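Local coordinates for Cbs-cp12 (Microcystis aeruginosa PCC 7806, PDB 5NMU), which probably takes part in redox regulation of photosynthesis, joining a pair of CBS domains to a CP12 domain in a hexameric assembly, at residues A[19-25]-A[69-75]; A[37-41]-A[51-55]; A[82-87]-A[106-110]. All blocks are in the same frame, centred on the assembly; numbering follows the deposited sequence.

From the N terminus, segment 19-25 leads into helix 24-34, and the chain then forms the hairpin of strands 38-41 and 51-54. Contact 2 closes that hairpin across a nine-residue connection. Helix 55-63 and a loop follow before 69-75 returns to 19-25, so contact 1 closes a larger loop with contact 2 nested inside it. The two touch where Val74 CG1 packs on Val41 and Val53. Contact 3 comes later in series, joining 82-87 to strand 105-110 and closing a loop that contains helix 91-101. It meets contact 2 through Cys82, Ala106 and Pro107 against Gly51, Ile52 and Ile40, which brings the two CBS domains together; contacts 1 and 3 do not touch.

Contact 1 of 3, residues A[19-25]-A[69-75]; sequences RGSATVA and PKTMRVY
The guanidinium of Arg73 has Thr23 CG2 over one face and the carbonyl carbon of Ala22 at its edge, while Ser21 O approaches obliquely. That methyl comes within 3.2 Å of Arg73 NH1, and the same nitrogen makes a weak hydrogen bond to Ser21 O, its N-H bent to 124°. The Tyr75 ring turns its edge to Gly20 O and Ser21 CA. Gly20 O also accepts the Tyr75 backbone N at 2.9 Å, in the carbonyl plane and on a lone pair. Thr23 and Arg73 form a single backbone bridge, flanked by Val74 N to Ala22 O at 2.9 Å and Val24 N to Met72 O at 2.8 Å. The loop after helix 55-63 is tied in this way to the N-terminal end of helix 24-34, within the first CBS domain, where Thr23 is the N-cap and its OG1 bonds Asp26 N. Beyond Arg73, salt bridges run to Glu147 and Asp148 of the second subunit, so an alanine here would probably leave these carboxylates without their cationic mate and uncover the Thr23 methyl. Pro69 O receives Ala25 N from above its carbonyl plane, 57° out of it. Val24 CG1, anti to its own backbone N (chi1 171°), is thereby carried to 3.9 Å from Pro69 CB, the two side chains crossing at about a right angle.

Contact 2 of 3, residues A[37-41]-A[51-55]; sequences RGLIV and GIVTE
Glu55 CG sits between its backbone N and carbonyl carbon (chi1 62°) and the side chain is extended beyond CG, which lays the acid alongside Arg37, itself extended from CG to NE. Both side chains point the same way at the open end of a beta hairpin in the first CBS domain, Arg37 just before strand 38-41 and Glu55 opening the helix after strand 51-54; the strand directions are 156° apart, near antiparallel. Glu55 OE1 lies 3.3 Å from Arg37 CG, and the guanidinium and carboxylate planes stand 81° apart. The charged atoms do not pair directly, since Arg37 NE to Glu55 OE1 is 4.0 Å. Instead, a backbone bond from Glu55 N to Arg37 O, 2.8 Å long, holds the two residues together, while both charged ends hydrogen-bond to the hydroxyl of Ser121 of the third subunit, a shared partner that joins this end of the hairpin to that subunit.

The backbones are paired through Leu39 and Val53, a hydrogen-bonded pair whose two bonds are nearly straight: Leu39 N to Val53 O is 2.8 Å and Val53 N to Leu39 O is 3.0 Å. Val41 and Gly51 form the next hydrogen-bonded pair, although its return bond, Gly51 N to Val41 O, is weak. Gly38 with Thr54 and Ile40 with Ile52 are the alternating non-hydrogen-bonded pairs. Leu39, Val41 and Val53 share a face of the sheet, on which Leu39 also packs against helix 24-34. From the other face, Ile40 reaches strands 105-110 and 113-119 of the second CBS domain. Ile40 CG1 lies beside the backbone N and the side chain folds back at chi2, which takes Ile40 CD1 to 3.9 Å from Ile52 CD1.

Contact 3 of 3, residues A[82-87]-A[106-110]; sequences CVVVNP and APVIQ
Pro87 packs across Val108 and Gln110, and its ring can be followed atom by atom. Pro87 CB lies 3.9 Å from Val108 CG1. At the far point of the ring, Pro87 CG lies 3.7 Å from Gln110 OE1 and also meets Gln110 CB, the two groups crossing at about a right angle. Pro87 CD then closes back onto the main chain, 3.3 Å from Ile109 O. Two backbone bonds fix the alignment of this pairing: Val85 N donates to Pro107 O at 3.0 Å, and Ile109 N to Val85 O at 2.9 Å. They frame a single bridge between Val85 and Val108, consistent with an irregular extended segment laid on strand 105-110 of the second CBS domain. Toward the other end, Val85 CG2, set beside its backbone N by a chi1 of 170°, rests on Ala106 CB at 3.8 Å, while Cys82 SG lies against the Pro107 ring, 3.7 Å from its CD. Val84 CB packs on Ile109 CG1. Strand 105-110 is paired antiparallel with strand 113-119, whose Leu115 touches both Pro87 and Gln110; helix 91-101 receives Val85 on Val94 and Leu97, and helix 7-10 meets Val85 and Pro87 through Ala7 and Gln8.

Contact 1 of 3, residues A[19-25]-A[69-75]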
loop_
_atom_site.group_PDB
_atom_site.type_symbol
_atom_site.label_atom_id
_atom_site.label_comp_id
_atom_site.label_asym_id
_atom_site.label_seq_id
_atom_site.Cartn_x
_atom_site.Cartn_y
_atom_site.Cartn_z
ATOM N N ARG A 19 0.880 20.404 -22.391
ATOM C CA ARG A 19 1.555 19.323 -23.100
ATOM C C ARG A 19 2.469 18.572 -22.137
ATOM O O ARG A 19 2.944 19.134 -21.167
ATOM C CB ARG A 19 2.314 19.850 -24.304
ATOM C CG ARG A 19 1.390 20.518 -25.335
ATOM C CD ARG A 19 2.093 20.735 -26.682
ATOM N NE ARG A 19 2.301 19.444 -27.336
ATOM C CZ ARG A 19 1.351 18.730 -27.968
ATOM N NH1 ARG A 19 0.087 19.177 -28.087
ATOM N NH2 ARG A 19 1.674 17.556 -28.505
ATOM N N GLY A 20 2.643 17.276 -22.388
ATOM C CA GLY A 20 3.557 16.442 -21.671
ATOM C C GLY A 20 5.006 16.922 -21.708
ATOM O O GLY A 20 5.759 16.670 -20.757
ATOM N N SER A 21 5.372 17.606 -22.790
ATOM C CA SER A 21 6.701 18.141 -22.996
ATOM C C SER A 21 6.968 19.419 -22.225
ATOM O O SER A 21 8.086 19.881 -22.220
ATOM C CB SER A 21 6.905 18.409 -24.473
ATOM O OG SER A 21 5.875 19.252 -24.935
ATOM N N ALA A 22 5.946 20.021 -21.603
ATOM C CA ALA A 22 6.138 21.280 -20.904
ATOM C C ALA A 22 6.912 21.018 -19.623
ATOM O O ALA A 22 6.926 19.884 -19.101
ATOM C CB ALA A 22 4.817 21.915 -20.553
ATOM N N THR A 23 7.505 22.078 -19.095
ATOM C CA THR A 23 8.317 21.962 -17.871
ATOM C C THR A 23 7.348 21.951 -16.698
ATOM O O THR A 23 6.240 22.548 -16.790
ATOM C CB THR A 23 9.276 23.150 -17.702
ATOM O OG1 THR A 23 8.524 24.366 -17.549
ATOM C CG2 THR A 23 10.232 23.274 -18.913
ATOM N N VAL A 24 7.777 21.356 -15.590
ATOM C CA VAL A 24 6.990 21.366 -14.378
ATOM C C VAL A 24 6.775 22.839 -13.932
ATOM O O VAL A 24 5.704 23.207 -13.448
ATOM C CB VAL A 24 7.628 20.429 -13.312
ATOM C CG1 VAL A 24 6.975 20.544 -11.928
ATOM C CG2 VAL A 24 7.622 18.990 -13.798
ATOM N N ALA A 25 7.782 23.692 -14.116
ATOM C CA ALA A 25 7.630 25.123 -13.874
ATOM C C ALA A 25 6.476 25.761 -14.646
ATOM O O ALA A 25 5.760 26.629 -14.106
ATOM C CB ALA A 25 8.954 25.871 -14.192
ATOM N N PRO A 69 12.014 22.294 -10.863
ATOM C CA PRO A 69 10.920 22.265 -11.808
ATOM C C PRO A 69 11.190 22.912 -13.168
ATOM O O PRO A 69 10.437 22.640 -14.145
ATOM C CB PRO A 69 9.792 23.028 -11.068
ATOM C CG PRO A 69 10.225 23.152 -9.659
ATOM C CD PRO A 69 11.715 23.212 -9.745
ATOM N N LYS A 70 12.227 23.747 -13.250
ATOM C CA LYS A 70 12.516 24.476 -14.494
ATOM C C LYS A 70 13.149 23.567 -15.524
ATOM O O LYS A 70 13.074 23.851 -16.704
ATOM C CB LYS A 70 13.374 25.718 -14.214
ATOM C CG LYS A 70 12.672 26.742 -13.300
ATOM C CD LYS A 70 13.483 28.036 -13.075
ATOM C CE LYS A 70 14.781 27.795 -12.263
ATOM N NZ LYS A 70 14.631 27.062 -10.939
ATOM N N THR A 71 13.730 22.454 -15.090
ATOM C CA THR A 71 14.312 21.467 -16.001
ATOM C C THR A 71 13.484 20.222 -16.086
ATOM O O THR A 71 13.364 19.684 -17.173
ATOM C CB THR A 71 15.736 21.032 -15.596
ATOM O OG1 THR A 71 15.748 20.746 -14.200
ATOM C CG2 THR A 71 16.752 22.115 -15.911
ATOM N N MET A 72 12.898 19.751 -14.989
ATOM C CA MET A 72 11.951 18.583 -15.065
ATOM C C MET A 72 10.726 18.811 -15.988
ATOM O O MET A 72 10.157 19.912 -16.040
ATOM C CB MET A 72 11.448 18.207 -13.671
ATOM C CG MET A 72 12.424 17.422 -12.818
ATOM S SD MET A 72 11.559 16.537 -11.492
ATOM C CE MET A 72 10.989 15.018 -12.229
ATOM N N ARG A 73 10.287 17.750 -16.675
ATOM C CA ARG A 73 9.153 17.842 -17.592
ATOM C C ARG A 73 7.928 17.132 -17.020
ATOM O O ARG A 73 8.049 16.266 -16.173
ATOM C CB ARG A 73 9.514 17.220 -18.932
ATOM C CG ARG A 73 10.705 17.882 -19.624
ATOM C CD ARG A 73 10.385 19.269 -20.136
ATOM N NE ARG A 73 11.535 19.864 -20.824
ATOM C CZ ARG A 73 11.507 20.984 -21.538
ATOM N NH1 ARG A 73 10.388 21.699 -21.698
ATOM N NH2 ARG A 73 12.618 21.388 -22.117
ATOM N N VAL A 74 6.757 17.522 -17.505
ATOM C CA VAL A 74 5.487 16.987 -17.047
ATOM C C VAL A 74 5.420 15.489 -17.286
ATOM O O VAL A 74 4.989 14.749 -16.411
ATOM C CB VAL A 74 4.291 17.700 -17.708
ATOM C CG1 VAL A 74 2.968 16.964 -17.464
ATOM C CG2 VAL A 74 4.186 19.109 -17.156
ATOM N N TYR A 75 5.922 15.028 -18.430
ATOM C CA TYR A 75 5.905 13.597 -18.696
ATOM C C TYR A 75 6.591 12.760 -17.628
ATOM O O TYR A 75 6.207 11.586 -17.449
ATOM C CB TYR A 75 6.464 13.271 -20.074
ATOM C CG TYR A 75 7.941 13.498 -20.287
ATOM C CD1 TYR A 75 8.877 12.542 -19.884
ATOM C CD2 TYR A 75 8.403 14.636 -20.974
ATOM C CE1 TYR A 75 10.220 12.701 -20.144
ATOM C CE2 TYR A 75 9.772 14.818 -21.216
ATOM C CZ TYR A 75 10.641 13.852 -20.774
ATOM O OH TYR A 75 11.929 13.987 -21.013
#

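Contact 2 of 3, residues A[37-41]-A[51-55]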
loop_
_atom_site.group_PDB
_atom_site.type_symbol
_atom_site.label_atom_id
_atom_site.label_comp_id
_atom_site.label_asym_id
_atom_site.label_seq_id
_atom_site.Cartn_x
_atom_site.Cartn_y
_atom_site.Cartn_z
ATOM N N ARG A 37 -5.728 22.596 -9.173
ATOM C CA ARG A 37 -5.085 21.522 -8.478
ATOM C C ARG A 37 -4.786 20.298 -9.364
ATOM O O ARG A 37 -4.108 19.331 -8.895
ATOM C CB ARG A 37 -5.931 21.144 -7.276
ATOM C CG ARG A 37 -5.916 22.267 -6.256
ATOM C CD ARG A 37 -6.823 21.946 -5.082
ATOM N NE ARG A 37 -6.878 23.076 -4.157
ATOM C CZ ARG A 37 -7.520 24.224 -4.404
ATOM N NH1 ARG A 37 -8.196 24.403 -5.527
ATOM N NH2 ARG A 37 -7.504 25.195 -3.511
ATOM N N GLY A 38 -5.236 20.357 -10.630
ATOM C CA GLY A 38 -4.925 19.348 -11.627
ATOM C C GLY A 38 -4.940 19.954 -13.014
ATOM O O GLY A 38 -5.727 20.842 -13.273
ATOM N N LEU A 39 -4.010 19.538 -13.866
ATOM C CA LEU A 39 -4.015 19.884 -15.271
ATOM C C LEU A 39 -4.102 18.614 -16.081
ATOM O O LEU A 39 -3.410 17.610 -15.815
ATOM C CB LEU A 39 -2.718 20.564 -15.693
ATOM C CG LEU A 39 -2.374 21.859 -15.092
ATOM C CD1 LEU A 39 -0.919 22.222 -15.485
ATOM C CD2 LEU A 39 -3.386 22.904 -15.557
ATOM N N ILE A 40 -4.919 18.671 -17.125
ATOM C CA ILE A 40 -5.065 17.525 -17.998
ATOM C C ILE A 40 -3.987 17.614 -19.077
ATOM O O ILE A 40 -3.747 18.680 -19.660
ATOM C CB ILE A 40 -6.446 17.514 -18.644
ATOM C CG1 ILE A 40 -7.557 17.528 -17.605
ATOM C CG2 ILE A 40 -6.541 16.353 -19.605
ATOM C CD1 ILE A 40 -7.436 16.477 -16.540
ATOM N N VAL A 41 -3.350 16.493 -19.361
ATOM C CA VAL A 41 -2.311 16.442 -20.368
ATOM C C VAL A 41 -2.921 16.103 -21.754
ATOM O O VAL A 41 -3.613 15.055 -21.944
ATOM C CB VAL A 41 -1.282 15.393 -20.022
ATOM C CG1 VAL A 41 -0.302 15.181 -21.190
ATOM C CG2 VAL A 41 -0.543 15.794 -18.725
ATOM N N GLY A 51 -3.950 12.332 -20.034
ATOM C CA GLY A 51 -3.109 12.187 -18.854
ATOM C C GLY A 51 -3.492 13.274 -17.895
ATOM O O GLY A 51 -4.296 14.140 -18.247
ATOM N N ILE A 52 -2.947 13.208 -16.696
ATOM C CA ILE A 52 -3.207 14.184 -15.659
ATOM C C ILE A 52 -1.935 14.361 -14.821
ATOM O O ILE A 52 -1.202 13.409 -14.569
ATOM C CB ILE A 52 -4.429 13.794 -14.767
ATOM C CG1 ILE A 52 -4.836 14.977 -13.825
ATOM C CG2 ILE A 52 -4.139 12.515 -13.963
ATOM C CD1 ILE A 52 -6.222 14.806 -13.238
ATOM N N VAL A 53 -1.708 15.603 -14.409
ATOM C CA VAL A 53 -0.699 15.967 -13.428
ATOM C C VAL A 53 -1.399 16.816 -12.349
ATOM O O VAL A 53 -2.211 17.736 -12.671
ATOM C CB VAL A 53 0.528 16.638 -14.095
ATOM C CG1 VAL A 53 0.212 17.911 -14.829
ATOM C CG2 VAL A 53 1.584 16.906 -13.055
ATOM N N THR A 54 -1.140 16.441 -11.097
ATOM C CA THR A 54 -1.842 16.999 -9.936
ATOM C C THR A 54 -0.923 17.705 -9.015
ATOM O O THR A 54 0.303 17.508 -9.081
ATOM C CB THR A 54 -2.515 15.923 -9.078
ATOM O OG1 THR A 54 -1.534 15.132 -8.382
ATOM C CG2 THR A 54 -3.428 15.035 -9.949
ATOM N N GLU A 55 -1.511 18.515 -8.140
ATOM C CA GLU A 55 -0.757 19.132 -7.035
ATOM C C GLU A 55 0.106 18.159 -6.229
ATOM O O GLU A 55 1.214 18.520 -5.796
ATOM C CB GLU A 55 -1.680 19.911 -6.104
ATOM C CG GLU A 55 -2.742 19.062 -5.402
ATOM C CD GLU A 55 -3.604 19.870 -4.468
ATOM O OE1 GLU A 55 -3.396 21.068 -4.419
ATOM O OE2 GLU A 55 -4.513 19.303 -3.792
#

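Contact 3 of 3, residues A[82-87]-A[106-110]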
loop_
_atom_site.group_PDB
_atom_site.type_symbol
_atom_site.label_atom_id
_atom_site.label_comp_id
_atom_site.label_asym_id
_atom_site.label_seq_id
_atom_site.Cartn_x
_atom_site.Cartn_y
_atom_site.Cartn_z
ATOM N N CYS A 82 -4.573 7.984 -17.593
ATOM C CA CYS A 82 -5.115 8.215 -16.267
ATOM C C CYS A 82 -6.524 7.662 -16.181
ATOM O O CYS A 82 -7.103 7.317 -17.190
ATOM C CB CYS A 82 -5.040 9.694 -15.953
ATOM S SG CYS A 82 -6.101 10.655 -16.989
ATOM N N VAL A 83 -7.037 7.513 -14.971
ATOM C CA VAL A 83 -8.429 7.154 -14.722
ATOM C C VAL A 83 -9.234 8.316 -15.183
ATOM O O VAL A 83 -8.910 9.467 -14.846
ATOM C CB VAL A 83 -8.695 6.947 -13.215
ATOM C CG1 VAL A 83 -10.163 6.803 -12.896
ATOM C CG2 VAL A 83 -7.928 5.740 -12.696
ATOM N N VAL A 84 -10.317 8.025 -15.903
ATOM C CA VAL A 84 -11.220 9.020 -16.463
ATOM C C VAL A 84 -12.667 8.747 -15.969
ATOM O O VAL A 84 -13.009 7.631 -15.570
ATOM C CB VAL A 84 -11.163 9.055 -18.016
ATOM C CG1 VAL A 84 -9.722 8.979 -18.529
ATOM C CG2 VAL A 84 -12.020 7.965 -18.649
ATOM N N VAL A 85 -13.482 9.798 -16.013
ATOM C CA VAL A 85 -14.850 9.789 -15.536
ATOM C C VAL A 85 -15.779 10.152 -16.731
ATOM O O VAL A 85 -15.561 11.182 -17.374
ATOM C CB VAL A 85 -15.024 10.818 -14.395
ATOM C CG1 VAL A 85 -16.509 11.012 -14.052
ATOM C CG2 VAL A 85 -14.274 10.361 -13.149
ATOM N N ASN A 86 -16.774 9.274 -17.006
ATOM C CA ASN A 86 -17.890 9.471 -17.983
ATOM C C ASN A 86 -18.766 10.602 -17.432
ATOM O O ASN A 86 -19.066 10.566 -16.238
ATOM C CB ASN A 86 -18.689 8.103 -18.105
ATOM C CG ASN A 86 -19.934 8.135 -19.035
ATOM O OD1 ASN A 86 -20.665 9.155 -19.239
ATOM N ND2 ASN A 86 -20.231 6.947 -19.587
ATOM N N PRO A 87 -19.189 11.591 -18.273
ATOM C CA PRO A 87 -20.002 12.713 -17.779
ATOM C C PRO A 87 -21.289 12.307 -17.078
ATOM O O PRO A 87 -21.672 13.001 -16.139
ATOM C CB PRO A 87 -20.292 13.517 -19.024
ATOM C CG PRO A 87 -20.190 12.526 -20.145
ATOM C CD PRO A 87 -18.957 11.742 -19.726
ATOM N N ALA A 106 -9.911 13.620 -11.621
ATOM C CA ALA A 106 -9.906 12.927 -12.942
ATOM C C ALA A 106 -10.491 13.805 -14.038
ATOM O O ALA A 106 -11.372 14.617 -13.776
ATOM C CB ALA A 106 -10.645 11.607 -12.868
ATOM N N PRO A 107 -9.972 13.684 -15.264
ATOM C CA PRO A 107 -10.694 14.391 -16.359
ATOM C C PRO A 107 -12.065 13.746 -16.534
ATOM O O PRO A 107 -12.191 12.528 -16.340
ATOM C CB PRO A 107 -9.845 14.115 -17.601
ATOM C CG PRO A 107 -9.178 12.816 -17.290
ATOM C CD PRO A 107 -8.870 12.851 -15.782
ATOM N N VAL A 108 -13.045 14.581 -16.845
ATOM C CA VAL A 108 -14.324 14.166 -17.387
ATOM C C VAL A 108 -14.258 14.101 -18.909
ATOM O O VAL A 108 -14.091 15.108 -19.563
ATOM C CB VAL A 108 -15.490 15.043 -16.951
ATOM C CG1 VAL A 108 -16.817 14.535 -17.589
ATOM C CG2 VAL A 108 -15.608 15.034 -15.436
ATOM N N ILE A 109 -14.417 12.877 -19.422
ATOM C CA ILE A 109 -14.259 12.544 -20.813
ATOM C C ILE A 109 -15.512 11.825 -21.402
ATOM O O ILE A 109 -16.012 10.825 -20.849
ATOM C CB ILE A 109 -13.069 11.581 -21.002
ATOM C CG1 ILE A 109 -11.778 12.136 -20.391
ATOM C CG2 ILE A 109 -12.837 11.324 -22.477
ATOM C CD1 ILE A 109 -11.423 13.489 -20.894
ATOM N N GLN A 110 -15.962 12.311 -22.554
ATOM C CA GLN A 110 -17.060 11.680 -23.343
ATOM C C GLN A 110 -16.409 11.251 -24.652
ATOM O O GLN A 110 -16.014 12.086 -25.468
ATOM C CB GLN A 110 -18.195 12.690 -23.572
ATOM C CG GLN A 110 -19.421 12.209 -24.357
ATOM C CD GLN A 110 -20.553 13.275 -24.425
ATOM O OE1 GLN A 110 -20.740 14.064 -23.493
ATOM N NE2 GLN A 110 -21.313 13.292 -25.530
#